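Local coordinates for leucine aminopeptidase (Fimbriiglobus ruber, PDB 7D1B), which probably acts as a zinc-dependent glutaminyl cyclase of the M28 peptidase family, converting N-terminal glutamine of peptides to pyroglutamate, at residues A[52-57]-A[163-168]; A[123-128]-A[225-230]; A[239-244]-A[270-275]. One frame throughout, in Å; residues are numbered along the deposited sequence. Where two conformers were deposited one is given.

Interaction 1: residues A[52-57]-A[163-168]; sequences DRAVKY and MMELAH
Arg53 and Glu165 meet side-on. Arg53 NE gives a 2.7 Å bond to Glu165 OE1, on the syn lone pair of that oxygen. Arg53 NH2 gives a second, almost straight bond of 2.9 Å to Glu165 OE2. Each nitrogen serves one oxygen, so the pair of bonds holds the guanidinium against rotation about CD-NE. The carboxylate lies at the guanidinium edge, with the two planes moderately tilted. Glu165 OE2 also accepts from Asp50 N and His169 NE2, so three donors hold this buried oxygen.

The His168 ring covers one face of the same guanidinium. The two flat groups are stacked, with planes at 4° and centres 3.6 Å apart. This contact joins helix 51-63 to segment 163-168, which carries part of helix 153-167, in the M28 peptidase fold. The short axes run mostly antiparallel, at 136°, and come within 9.0 Å. Ala54 and Glu165 are the closest pair by CA, and their CB atoms touch.

Tyr57 reaches the edge of the same imidazole. Its OH and His168 NE2 are hydrogen-bonded at 2.6 Å. The two rings meet rim to rim and nearly coplanar. Met164 lies against one face of the Tyr57 ring. Its CB makes a CH-pi contact 4.0 Å from the ring centroid. A bend at chi3 (78°) folds CE back toward Tyr57 CD1.

Interaction 2: residues A[123-128]-A[225-230]; sequences ARLIVC and RYTGAV
Two neighbouring parallel strands of the central mixed sheet of the M28 peptidase fold meet here. Strand 123-130 lies between strands 178-184 and 225-232, and this contact is its pairing with strand 225-232. Five backbone bonds join the segments. Arg124 N binds Arg225 O, and Arg124 O accepts from Thr227 N. Ile126 N binds Gly228 O, and Ile126 O accepts from Val230 N. The last is Cys128 N to Val230 O, 2.8 Å. Thus Arg124 and Ile126 each use both their N-H and their C=O toward strand 225-232. The pairing slips by one residue at Thr227: Arg124 faces Tyr226, but Ile126 faces Ala229. Gly228 N is buried by the contact and has no partner in the model.

The Arg124, Ile126, Tyr226 and Ala229 side chains share one face of the sheet. Arg124 CB packs 3.7 Å from Tyr226 CD1. The polar ends of Arg124 and Tyr226 both go to Asp180 of strand 178-184, Arg124 by a salt bridge and Tyr226 through its OH, and Arg124 is also held by the carbonyl oxygens of Trp117 and Phe118. Phe211 of helix 206-218 packs on Ile126 from this side.

On the other face, Leu125 CD2 lies 3.5 Å from Thr227 OG1, and Ala123 CB touches Thr227 CG2. Helix 320-336 packs there on Leu125 and Val230.

Ile126 and Ala229 pack CB to CB at 3.7 Å. Ile126 CG1 lies anti to the carbonyl carbon (chi1 -67°), which sends that branch toward Tyr226. Its end, CD1, sits over the centre of the Tyr226 ring, 3.6 Å from the centroid and 9° off the ring normal.

Interaction 3: residues A[239-244]-A[270-275]; sequences GARLAM and SFVNER
Glu274 OE1 is gripped by two nitrogens of Arg241. Arg241 NE and Arg241 NH2 each lie 2.9 Å from Glu274 OE1, and both bonds are bent. The oxygen sits at the guanidinium edge, in its plane. The carboxylate is turned 50° to that plane, and both nitrogens reach OE1 from the same face of the carboxylate. Arg241 is extended from CG to NE, with CG anti to the backbone N (chi1 176°). This carries the guanidinium obliquely across to Glu274. Arg241 CG touches Val272 CG2 on the way, and Ala243 CB lies against one guanidinium face, toward its rim.

Strand 242-244 pairs in parallel with strand 271-272 and, after a corner at Asn273, with strand 274-275. Leu242 N binds Ser270 O at 2.7 Å, and Leu242 O accepts from Val272 N. Met244 N then binds Glu274 O. The register shifts by two between Leu242 and Met244, a beta bulge, where an inverse gamma turn centred on Asn273 turns the chain.

Leu242 CD1 sits over one face of the Phe271 ring, 3.9 Å from its centroid. Ser270 OG is 3.3 Å from Leu242 CD1 and is hydrogen-bonded to Gln322. Met244 CE touches Asn273 ND2 at 3.4 Å. Arg275 NH1 gives Met244 O a longer bond of 3.3 Å. Arg275 NH1 also binds Thr281 O, and its NH2 forms a salt bridge with Asp282.

Leu242 and Phe271 pack inward against helix 320-336, whereas Glu274 is exposed. Solvent therefore probably screens the charge pair. The two donors on OE1 still link Arg241, before the bulge, to Glu274, after it.

Overall arrangement
Interactions 1 and 2 are buried contacts, while interaction 3 is partly buried and includes exposed residues. Interaction 2 belongs to the central sheet and relies on regular backbone bonding. Interaction 1 joins two helical segments, with all its hydrogen bonds between side chains and a buried charge pair. Interaction 3 mixes both: short strands with a bulge and a charge pair nearer the surface. Interactions 1 and 2 touch, as Met163 CE packs 3.4 Å from Val127 O. Interaction 3 is separate, its nearest atoms about 7 Å from interaction 2 and about 11 Å from interaction 1. Helix 320-336 packs against residues of all three. All three lie away from the zinc site.

Interaction 1: residues A[52-57]-A[163-168]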
ATOM      1  N   ASP A  52      -2.842  -3.893 -18.595  1.00 14.17           N
ATOM      2  CA  ASP A  52      -3.144  -2.601 -19.194  1.00 15.29           C
ATOM      3  C   ASP A  52      -4.164  -1.846 -18.363  1.00 13.77           C
ATOM      4  O   ASP A  52      -4.052  -0.629 -18.186  1.00 14.63           O
ATOM      5  CB  ASP A  52      -3.628  -2.803 -20.626  1.00 18.65           C
ATOM      6  CG  ASP A  52      -2.572  -3.435 -21.489  1.00 25.02           C
ATOM      7  OD1 ASP A  52      -1.397  -3.018 -21.385  1.00 27.35           O
ATOM      8  OD2 ASP A  52      -2.901  -4.370 -22.233  1.00 31.34           O
ATOM      9  N   ARG A  53      -5.166  -2.553 -17.836  1.00 14.11           N
ATOM     10  CA  ARG A  53      -6.153  -1.911 -16.979  1.00 13.52           C
ATOM     11  C   ARG A  53      -5.507  -1.411 -15.692  1.00 13.07           C
ATOM     12  O   ARG A  53      -5.807  -0.302 -15.225  1.00 13.99           O
ATOM     13  CB  ARG A  53      -7.297  -2.887 -16.715  1.00 14.25           C
ATOM     14  CG  ARG A  53      -8.444  -2.262 -15.954  1.00 15.05           C
ATOM     15  CD  ARG A  53      -9.693  -3.141 -15.966  1.00 15.74           C
ATOM     16  NE  ARG A  53      -9.403  -4.434 -15.350  1.00 14.74           N
ATOM     17  CZ  ARG A  53     -10.227  -5.472 -15.361  1.00 15.11           C
ATOM     18  NH1 ARG A  53     -11.402  -5.372 -15.964  1.00 17.10           N
ATOM     19  NH2 ARG A  53      -9.872  -6.607 -14.776  1.00 15.23           N
ATOM     20  N   ALA A  54      -4.598  -2.203 -15.117  1.00 13.33           N
ATOM     21  CA  ALA A  54      -3.911  -1.771 -13.906  1.00 13.62           C
ATOM     22  C   ALA A  54      -3.144  -0.471 -14.137  1.00 13.23           C
ATOM     23  O   ALA A  54      -3.200   0.460 -13.309  1.00 13.84           O
ATOM     24  CB  ALA A  54      -2.991  -2.899 -13.428  1.00 14.77           C
ATOM     25  N   VAL A  55      -2.418  -0.377 -15.264  1.00 13.61           N
ATOM     26  CA  VAL A  55      -1.697   0.862 -15.552  1.00 14.48           C
ATOM     27  C   VAL A  55      -2.670   2.010 -15.795  1.00 14.00           C
ATOM     28  O   VAL A  55      -2.415   3.155 -15.384  1.00 15.07           O
ATOM     29  CB  VAL A  55      -0.722   0.669 -16.725  1.00 16.35           C
ATOM     30  CG1 VAL A  55      -0.130   1.999 -17.153  1.00 20.71           C
ATOM     31  CG2 VAL A  55       0.366  -0.304 -16.332  1.00 17.12           C
ATOM     32  N   LYS A  56      -3.796   1.727 -16.466  1.00 14.23           N
ATOM     33  CA  LYS A  56      -4.807   2.754 -16.691  1.00 15.05           C
ATOM     34  C   LYS A  56      -5.311   3.324 -15.376  1.00 13.24           C
ATOM     35  O   LYS A  56      -5.586   4.521 -15.285  1.00 14.77           O
ATOM     36  CB  LYS A  56      -5.962   2.190 -17.521  1.00 17.57           C
ATOM     37  CG  LYS A  56      -7.143   3.137 -17.728  0.66 20.21           C
ATOM     38  CD  LYS A  56      -8.334   2.433 -18.399  0.66 24.34           C
ATOM     39  CE  LYS A  56      -9.081   1.537 -17.408  0.66 25.84           C
ATOM     40  NZ  LYS A  56     -10.247   0.816 -18.000  0.66 28.30           N
ATOM     41  N   TYR A  57      -5.449   2.487 -14.348  1.00 13.60           N
ATOM     42  CA  TYR A  57      -5.871   3.009 -13.048  1.00 13.27           C
ATOM     43  C   TYR A  57      -4.801   3.911 -12.433  1.00 12.81           C
ATOM     44  O   TYR A  57      -5.137   4.918 -11.796  1.00 13.95           O
ATOM     45  CB  TYR A  57      -6.266   1.867 -12.106  1.00 13.83           C
ATOM     46  CG  TYR A  57      -7.542   1.164 -12.493  1.00 13.52           C
ATOM     47  CD1 TYR A  57      -8.614   1.873 -13.010  1.00 16.51           C
ATOM     48  CD2 TYR A  57      -7.678  -0.207 -12.329  1.00 13.92           C
ATOM     49  CE1 TYR A  57      -9.789   1.237 -13.351  1.00 16.40           C
ATOM     50  CE2 TYR A  57      -8.850  -0.857 -12.664  1.00 14.27           C
ATOM     51  CZ  TYR A  57      -9.901  -0.135 -13.189  1.00 13.99           C
ATOM     52  OH  TYR A  57     -11.078  -0.764 -13.540  1.00 15.70           O
ATOM     53  N   MET A 163      -5.020  -2.260  -6.083  1.00 11.01           N
ATOM     54  CA  MET A 163      -6.272  -2.609  -5.410  1.00 11.37           C
ATOM     55  C   MET A 163      -7.464  -2.448  -6.347  1.00 11.25           C
ATOM     56  O   MET A 163      -8.380  -3.282  -6.341  1.00 11.56           O
ATOM     57  CB  MET A 163      -6.481  -1.753  -4.164  1.00 11.69           C
ATOM     58  CG  MET A 163      -5.523  -2.002  -3.039  1.00 12.62           C
ATOM     59  SD  MET A 163      -5.793  -0.753  -1.799  1.00 12.98           S
ATOM     60  CE  MET A 163      -4.451  -1.131  -0.664  1.00 14.06           C
ATOM     61  N   MET A 164      -7.477  -1.376  -7.152  1.00 11.40           N
ATOM     62  CA  MET A 164      -8.564  -1.210  -8.122  1.00 11.70           C
ATOM     63  C   MET A 164      -8.617  -2.383  -9.090  1.00 11.37           C
ATOM     64  O   MET A 164      -9.699  -2.877  -9.410  1.00 12.33           O
ATOM     65  CB  MET A 164      -8.403   0.107  -8.876  1.00 12.06           C
ATOM     66  CG  MET A 164      -8.640   1.338  -8.017  1.00 12.80           C
ATOM     67  SD  MET A 164      -8.433   2.888  -8.937  1.00 13.85           S
ATOM     68  CE  MET A 164      -9.990   2.922  -9.817  1.00 16.67           C
ATOM     69  N   GLU A 165      -7.459  -2.837  -9.573  1.00 11.10           N
ATOM     70  CA  GLU A 165      -7.445  -4.002 -10.457  1.00 11.22           C
ATOM     71  C   GLU A 165      -7.921  -5.253  -9.722  1.00 11.34           C
ATOM     72  O   GLU A 165      -8.774  -5.996 -10.220  1.00 11.52           O
ATOM     73  CB  GLU A 165      -6.062  -4.216 -11.074  1.00 11.71           C
ATOM     74  CG  GLU A 165      -5.961  -5.525 -11.870  1.00 12.46           C
ATOM     75  CD  GLU A 165      -6.942  -5.612 -13.035  1.00 12.66           C
ATOM     76  OE1 GLU A 165      -7.372  -4.548 -13.520  1.00 13.59           O
ATOM     77  OE2 GLU A 165      -7.255  -6.759 -13.468  1.00 12.79           O
ATOM     78  N   LEU A 166      -7.370  -5.506  -8.533  1.00 11.08           N
ATOM     79  CA  LEU A 166      -7.731  -6.700  -7.777  1.00 11.19           C
ATOM     80  C   LEU A 166      -9.219  -6.746  -7.493  1.00 11.10           C
ATOM     81  O   LEU A 166      -9.812  -7.834  -7.448  1.00 11.43           O
ATOM     82  CB  LEU A 166      -6.954  -6.751  -6.455  1.00 12.02           C
ATOM     83  CG  LEU A 166      -5.464  -7.065  -6.553  1.00 11.81           C
ATOM     84  CD1 LEU A 166      -4.818  -6.907  -5.188  1.00 14.50           C
ATOM     85  CD2 LEU A 166      -5.238  -8.459  -7.096  1.00 14.68           C
ATOM     86  N   ALA A 167      -9.842  -5.586  -7.286  1.00 11.38           N
ATOM     87  CA  ALA A 167     -11.265  -5.556  -6.978  1.00 11.17           C
ATOM     88  C   ALA A 167     -12.122  -6.216  -8.051  1.00 11.25           C
ATOM     89  O   ALA A 167     -13.209  -6.688  -7.735  1.00 12.69           O
ATOM     90  CB  ALA A 167     -11.709  -4.111  -6.764  1.00 13.08           C
ATOM     91  N   HIS A 168     -11.683  -6.229  -9.319  1.00 11.69           N
ATOM     92  CA  HIS A 168     -12.452  -6.923 -10.352  1.00 12.11           C
ATOM     93  C   HIS A 168     -12.561  -8.418 -10.083  1.00 11.89           C
ATOM     94  O   HIS A 168     -13.502  -9.058 -10.573  1.00 13.24           O
ATOM     95  CB  HIS A 168     -11.837  -6.707 -11.728  1.00 13.09           C
ATOM     96  CG  HIS A 168     -11.998  -5.313 -12.236  1.00 12.76           C
ATOM     97  ND1 HIS A 168     -13.161  -4.872 -12.828  1.00 13.85           N
ATOM     98  CD2 HIS A 168     -11.148  -4.256 -12.234  1.00 13.69           C
ATOM     99  CE1 HIS A 168     -13.016  -3.605 -13.178  1.00 14.67           C
ATOM    100  NE2 HIS A 168     -11.809  -3.206 -12.826  1.00 14.49           N
TER

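Interaction 2: residues A[123-128]-A[225-230]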
ATOM      1  N   ALA A 123     -10.453 -14.636  11.049  1.00 13.42           N
ATOM      2  CA  ALA A 123      -9.116 -14.121  10.777  1.00 13.91           C
ATOM      3  C   ALA A 123      -9.207 -13.263   9.531  1.00 12.72           C
ATOM      4  O   ALA A 123      -9.873 -13.654   8.566  1.00 13.21           O
ATOM      5  CB  ALA A 123      -8.137 -15.267  10.523  1.00 15.14           C
ATOM      6  N   ARG A 124      -8.526 -12.116   9.543  1.00 12.55           N
ATOM      7  CA  ARG A 124      -8.517 -11.208   8.410  1.00 12.35           C
ATOM      8  C   ARG A 124      -7.089 -10.824   8.061  1.00 11.81           C
ATOM      9  O   ARG A 124      -6.239 -10.656   8.943  1.00 12.91           O
ATOM     10  CB  ARG A 124      -9.320  -9.934   8.698  1.00 12.91           C
ATOM     11  CG  ARG A 124     -10.756 -10.188   9.133  1.00 13.23           C
ATOM     12  CD  ARG A 124     -11.629  -8.906   9.181  1.00 13.23           C
ATOM     13  NE  ARG A 124     -11.886  -8.399   7.840  1.00 12.91           N
ATOM     14  CZ  ARG A 124     -12.713  -8.971   6.966  1.00 12.88           C
ATOM     15  NH1 ARG A 124     -13.439 -10.032   7.313  1.00 14.43           N
ATOM     16  NH2 ARG A 124     -12.796  -8.478   5.732  1.00 13.84           N
ATOM     17  N   LEU A 125      -6.837 -10.693   6.761  1.00 11.27           N
ATOM     18  CA  LEU A 125      -5.602 -10.154   6.219  1.00 11.66           C
ATOM     19  C   LEU A 125      -5.837  -8.737   5.738  1.00 11.33           C
ATOM     20  O   LEU A 125      -6.941  -8.378   5.324  1.00 12.22           O
ATOM     21  CB  LEU A 125      -5.112 -10.996   5.046  1.00 11.98           C
ATOM     22  CG  LEU A 125      -4.763 -12.452   5.323  1.00 12.88           C
ATOM     23  CD1 LEU A 125      -4.254 -13.103   4.044  1.00 14.11           C
ATOM     24  CD2 LEU A 125      -3.744 -12.601   6.444  1.00 15.01           C
ATOM     25  N   ILE A 126      -4.754  -7.968   5.704  1.00 11.30           N
ATOM     26  CA  ILE A 126      -4.748  -6.622   5.151  1.00 10.96           C
ATOM     27  C   ILE A 126      -3.844  -6.578   3.927  1.00 10.96           C
ATOM     28  O   ILE A 126      -2.713  -7.074   3.966  1.00 11.11           O
ATOM     29  CB  ILE A 126      -4.237  -5.616   6.203  1.00 11.34           C
ATOM     30  CG1 ILE A 126      -5.232  -5.505   7.365  1.00 12.71           C
ATOM     31  CG2 ILE A 126      -3.938  -4.266   5.553  1.00 12.25           C
ATOM     32  CD1 ILE A 126      -4.632  -4.896   8.602  1.00 13.89           C
ATOM     33  N   VAL A 127      -4.326  -5.938   2.863  1.00 10.49           N
ATOM     34  CA  VAL A 127      -3.488  -5.445   1.773  1.00 10.35           C
ATOM     35  C   VAL A 127      -3.580  -3.940   1.881  1.00 10.44           C
ATOM     36  O   VAL A 127      -4.689  -3.392   1.888  1.00 10.86           O
ATOM     37  CB  VAL A 127      -3.993  -5.933   0.400  1.00 11.54           C
ATOM     38  CG1 VAL A 127      -3.159  -5.298  -0.707  1.00 12.43           C
ATOM     39  CG2 VAL A 127      -3.980  -7.459   0.315  1.00 12.73           C
ATOM     40  N   CYS A 128      -2.436  -3.257   1.989  1.00 10.21           N
ATOM     41  CA  CYS A 128      -2.488  -1.832   2.305  1.00 10.52           C
ATOM     42  C   CYS A 128      -1.499  -1.036   1.459  1.00 10.51           C
ATOM     43  O   CYS A 128      -0.568  -1.576   0.853  1.00 10.99           O
ATOM     44  CB  CYS A 128      -2.344  -1.572   3.824  1.00 11.22           C
ATOM     45  SG  CYS A 128      -0.815  -2.131   4.564  1.00 11.43           S
ATOM     46  N   ARG A 225      -9.577 -11.229  14.303  1.00 16.26           N
ATOM     47  CA  ARG A 225      -8.251 -10.669  14.518  1.00 16.15           C
ATOM     48  C   ARG A 225      -7.544 -10.551  13.175  1.00 14.55           C
ATOM     49  O   ARG A 225      -7.776 -11.355  12.268  1.00 15.24           O
ATOM     50  CB  ARG A 225      -7.399 -11.552  15.426  1.00 19.13           C
ATOM     51  CG  ARG A 225      -7.934 -11.684  16.833  1.00 22.92           C
ATOM     52  CD  ARG A 225      -7.851 -10.347  17.591  1.00 25.27           C
ATOM     53  NE  ARG A 225      -8.269 -10.464  18.988  1.00 27.76           N
ATOM     54  CZ  ARG A 225      -9.526 -10.348  19.399  1.00 29.86           C
ATOM     55  NH1 ARG A 225     -10.495 -10.109  18.523  1.00 30.73           N
ATOM     56  NH2 ARG A 225      -9.816 -10.463  20.690  1.00 32.26           N
ATOM     57  N   TYR A 226      -6.671  -9.548  13.055  1.00 14.33           N
ATOM     58  CA  TYR A 226      -5.812  -9.413  11.884  1.00 13.42           C
ATOM     59  C   TYR A 226      -4.598 -10.310  12.061  1.00 14.15           C
ATOM     60  O   TYR A 226      -3.837 -10.153  13.020  1.00 17.56           O
ATOM     61  CB  TYR A 226      -5.371  -7.964  11.705  1.00 14.22           C
ATOM     62  CG  TYR A 226      -6.425  -7.069  11.101  1.00 13.00           C
ATOM     63  CD1 TYR A 226      -6.974  -7.369   9.849  1.00 13.23           C
ATOM     64  CD2 TYR A 226      -6.834  -5.904  11.745  1.00 14.07           C
ATOM     65  CE1 TYR A 226      -7.939  -6.559   9.276  1.00 13.61           C
ATOM     66  CE2 TYR A 226      -7.778  -5.069  11.164  1.00 14.68           C
ATOM     67  CZ  TYR A 226      -8.322  -5.398   9.924  1.00 13.85           C
ATOM     68  OH  TYR A 226      -9.266  -4.582   9.355  1.00 15.29           O
ATOM     69  N   THR A 227      -4.393 -11.236  11.133  1.00 13.33           N
ATOM     70  CA  THR A 227      -3.305 -12.193  11.249  1.00 14.08           C
ATOM     71  C   THR A 227      -2.114 -11.857  10.362  1.00 13.20           C
ATOM     72  O   THR A 227      -1.060 -12.496  10.496  1.00 15.03           O
ATOM     73  CB  THR A 227      -3.805 -13.606  10.956  1.00 15.13           C
ATOM     74  OG1 THR A 227      -4.431 -13.598   9.676  1.00 16.19           O
ATOM     75  CG2 THR A 227      -4.826 -14.048  12.025  1.00 17.77           C
ATOM     76  N   GLY A 228      -2.231 -10.867   9.485  1.00 12.16           N
ATOM     77  CA  GLY A 228      -1.111 -10.488   8.649  1.00 12.71           C
ATOM     78  C   GLY A 228      -1.503  -9.316   7.779  1.00 11.81           C
ATOM     79  O   GLY A 228      -2.690  -9.103   7.476  1.00 12.23           O
ATOM     80  N   ALA A 229      -0.475  -8.579   7.341  1.00 11.45           N
ATOM     81  CA  ALA A 229      -0.660  -7.418   6.485  1.00 11.21           C
ATOM     82  C   ALA A 229       0.490  -7.323   5.504  1.00 10.50           C
ATOM     83  O   ALA A 229       1.643  -7.539   5.877  1.00 11.63           O
ATOM     84  CB  ALA A 229      -0.723  -6.132   7.304  1.00 12.03           C
ATOM     85  N   VAL A 230       0.169  -6.959   4.263  1.00 11.02           N
ATOM     86  CA  VAL A 230       1.167  -6.646   3.246  1.00 10.96           C
ATOM     87  C   VAL A 230       0.969  -5.208   2.821  1.00 10.80           C
ATOM     88  O   VAL A 230      -0.119  -4.846   2.359  1.00 11.27           O
ATOM     89  CB  VAL A 230       1.109  -7.602   2.040  1.00 11.55           C
ATOM     90  CG1 VAL A 230       2.061  -7.108   0.971  1.00 14.26           C
ATOM     91  CG2 VAL A 230       1.461  -9.014   2.473  1.00 14.09           C
TER

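Interaction 3: residues A[239-244]-A[270-275]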
ATOM      1  N   GLY A 239      11.305  -4.128 -13.697  1.00 13.17           N
ATOM      2  CA  GLY A 239      12.540  -4.676 -13.174  1.00 14.46           C
ATOM      3  C   GLY A 239      12.741  -4.431 -11.698  1.00 12.75           C
ATOM      4  O   GLY A 239      13.873  -4.536 -11.211  1.00 14.24           O
ATOM      5  N   ALA A 240      11.668  -4.136 -10.961  1.00 12.38           N
ATOM      6  CA  ALA A 240      11.786  -3.878  -9.531  1.00 12.12           C
ATOM      7  C   ALA A 240      12.501  -5.020  -8.817  1.00 11.31           C
ATOM      8  O   ALA A 240      12.360  -6.198  -9.176  1.00 12.20           O
ATOM      9  CB  ALA A 240      10.388  -3.707  -8.927  1.00 12.90           C
ATOM     10  N   ARG A 241      13.267  -4.660  -7.795  1.00 11.62           N
ATOM     11  CA  ARG A 241      13.955  -5.615  -6.930  1.00 11.92           C
ATOM     12  C   ARG A 241      13.299  -5.554  -5.556  1.00 11.23           C
ATOM     13  O   ARG A 241      13.603  -4.668  -4.750  1.00 12.47           O
ATOM     14  CB  ARG A 241      15.448  -5.293  -6.872  1.00 12.95           C
ATOM     15  CG  ARG A 241      16.219  -6.181  -5.923  1.00 13.46           C
ATOM     16  CD  ARG A 241      17.714  -5.774  -5.874  1.00 14.01           C
ATOM     17  NE  ARG A 241      18.396  -6.395  -4.734  1.00 14.40           N
ATOM     18  CZ  ARG A 241      18.371  -5.917  -3.488  1.00 13.98           C
ATOM     19  NH1 ARG A 241      17.744  -4.780  -3.220  1.00 14.70           N
ATOM     20  NH2 ARG A 241      18.970  -6.582  -2.509  1.00 15.08           N
ATOM     21  N   LEU A 242      12.360  -6.468  -5.309  1.00 11.46           N
ATOM     22  CA  LEU A 242      11.584  -6.504  -4.063  1.00 11.41           C
ATOM     23  C   LEU A 242      12.344  -7.393  -3.092  1.00 11.56           C
ATOM     24  O   LEU A 242      12.190  -8.615  -3.077  1.00 11.75           O
ATOM     25  CB  LEU A 242      10.149  -6.975  -4.321  1.00 11.92           C
ATOM     26  CG  LEU A 242       9.359  -6.165  -5.358  1.00 11.64           C
ATOM     27  CD1 LEU A 242       7.984  -6.784  -5.568  1.00 12.09           C
ATOM     28  CD2 LEU A 242       9.253  -4.685  -4.975  1.00 12.70           C
ATOM     29  N   ALA A 243      13.218  -6.762  -2.309  1.00 13.38           N
ATOM     30  CA  ALA A 243      14.093  -7.443  -1.373  1.00 12.71           C
ATOM     31  C   ALA A 243      13.517  -7.377   0.038  1.00 13.11           C
ATOM     32  O   ALA A 243      12.442  -6.828   0.278  1.00 14.65           O
ATOM     33  CB  ALA A 243      15.518  -6.877  -1.468  1.00 13.77           C
ATOM     34  N   MET A 244      14.243  -7.960   0.983  1.00 12.88           N
ATOM     35  CA  MET A 244      13.744  -8.153   2.337  1.00 12.81           C
ATOM     36  C   MET A 244      14.318  -7.078   3.253  1.00 14.21           C
ATOM     37  O   MET A 244      15.532  -6.998   3.450  1.00 14.84           O
ATOM     38  CB  MET A 244      14.141  -9.543   2.811  1.00 13.73           C
ATOM     39  CG  MET A 244      13.525 -10.623   1.945  1.00 13.77           C
ATOM     40  SD  MET A 244      14.186 -12.238   2.366  1.00 14.33           S
ATOM     41  CE  MET A 244      13.006 -13.302   1.529  1.00 14.85           C
ATOM     42  N   SER A 270      10.526 -10.445  -9.437  1.00 10.86           N
ATOM     43  CA  SER A 270      10.956  -9.298  -8.642  1.00 11.26           C
ATOM     44  C   SER A 270      11.179  -9.638  -7.172  1.00 11.04           C
ATOM     45  O   SER A 270      11.900  -8.906  -6.492  1.00 11.84           O
ATOM     46  CB  SER A 270       9.936  -8.163  -8.750  1.00 11.53           C
ATOM     47  OG  SER A 270       8.662  -8.536  -8.232  1.00 11.74           O
ATOM     48  N   PHE A 271      10.561 -10.700  -6.646  1.00 10.66           N
ATOM     49  CA  PHE A 271      10.720 -11.041  -5.228  1.00 11.16           C
ATOM     50  C   PHE A 271      12.032 -11.797  -5.068  1.00 10.83           C
ATOM     51  O   PHE A 271      12.152 -12.939  -5.531  1.00 12.32           O
ATOM     52  CB  PHE A 271       9.559 -11.894  -4.722  1.00 11.55           C
ATOM     53  CG  PHE A 271       8.252 -11.136  -4.604  1.00 11.07           C
ATOM     54  CD1 PHE A 271       7.449 -10.880  -5.731  1.00 11.56           C
ATOM     55  CD2 PHE A 271       7.818 -10.664  -3.363  1.00 11.99           C
ATOM     56  CE1 PHE A 271       6.252 -10.200  -5.616  1.00 12.13           C
ATOM     57  CE2 PHE A 271       6.616  -9.968  -3.248  1.00 12.84           C
ATOM     58  CZ  PHE A 271       5.843  -9.727  -4.378  1.00 12.43           C
ATOM     59  N   VAL A 272      13.028 -11.162  -4.456  1.00 10.89           N
ATOM     60  CA  VAL A 272      14.375 -11.725  -4.361  1.00 11.27           C
ATOM     61  C   VAL A 272      14.698 -12.072  -2.913  1.00 11.15           C
ATOM     62  O   VAL A 272      14.329 -11.342  -1.981  1.00 11.60           O
ATOM     63  CB  VAL A 272      15.442 -10.784  -4.969  1.00 12.26           C
ATOM     64  CG1 VAL A 272      15.111 -10.496  -6.452  1.00 14.09           C
ATOM     65  CG2 VAL A 272      15.613  -9.492  -4.184  1.00 13.46           C
ATOM     66  N   ASN A 273      15.408 -13.186  -2.729  1.00 11.54           N
ATOM     67  CA  ASN A 273      15.868 -13.608  -1.401  1.00 11.83           C
ATOM     68  C   ASN A 273      17.199 -12.929  -1.102  1.00 11.52           C
ATOM     69  O   ASN A 273      18.258 -13.544  -1.096  1.00 12.56           O
ATOM     70  CB  ASN A 273      15.946 -15.128  -1.321  1.00 12.82           C
ATOM     71  CG  ASN A 273      14.578 -15.733  -1.079  1.00 12.87           C
ATOM     72  OD1 ASN A 273      13.732 -15.763  -1.970  1.00 16.67           O
ATOM     73  ND2 ASN A 273      14.323 -16.148   0.144  1.00 12.98           N
ATOM     74  N   GLU A 274      17.118 -11.621  -0.843  1.00 11.87           N
ATOM     75  CA  GLU A 274      18.280 -10.793  -0.542  1.00 12.41           C
ATOM     76  C   GLU A 274      17.871  -9.775   0.503  1.00 12.13           C
ATOM     77  O   GLU A 274      16.703  -9.384   0.588  1.00 13.37           O
ATOM     78  CB  GLU A 274      18.772 -10.006  -1.766  1.00 13.69           C
ATOM     79  CG  GLU A 274      19.143 -10.854  -2.964  1.00 15.08           C
ATOM     80  CD  GLU A 274      19.562 -10.025  -4.182  1.00 16.11           C
ATOM     81  OE1 GLU A 274      19.874  -8.818  -4.044  1.00 17.35           O
ATOM     82  OE2 GLU A 274      19.589 -10.595  -5.294  1.00 17.78           O
ATOM     83  N   ARG A 275      18.859  -9.309   1.262  1.00 13.21           N
ATOM     84  CA  ARG A 275      18.621  -8.388   2.369  1.00 13.49           C
ATOM     85  C   ARG A 275      18.865  -6.947   1.939  1.00 13.76           C
ATOM     86  O   ARG A 275      19.966  -6.600   1.516  1.00 15.78           O
ATOM     87  CB  ARG A 275      19.614  -8.730   3.483  1.00 16.17           C
ATOM     88  CG  ARG A 275      19.510  -7.874   4.681  1.00 18.07           C
ATOM     89  CD  ARG A 275      18.313  -8.277   5.482  1.00 19.70           C
ATOM     90  NE  ARG A 275      18.333  -7.544   6.731  1.00 21.69           N
ATOM     91  CZ  ARG A 275      17.922  -6.291   6.856  1.00 21.68           C
ATOM     92  NH1 ARG A 275      17.416  -5.657   5.795  1.00 22.63           N
ATOM     93  NH2 ARG A 275      18.033  -5.667   8.035  1.00 23.46           N
TER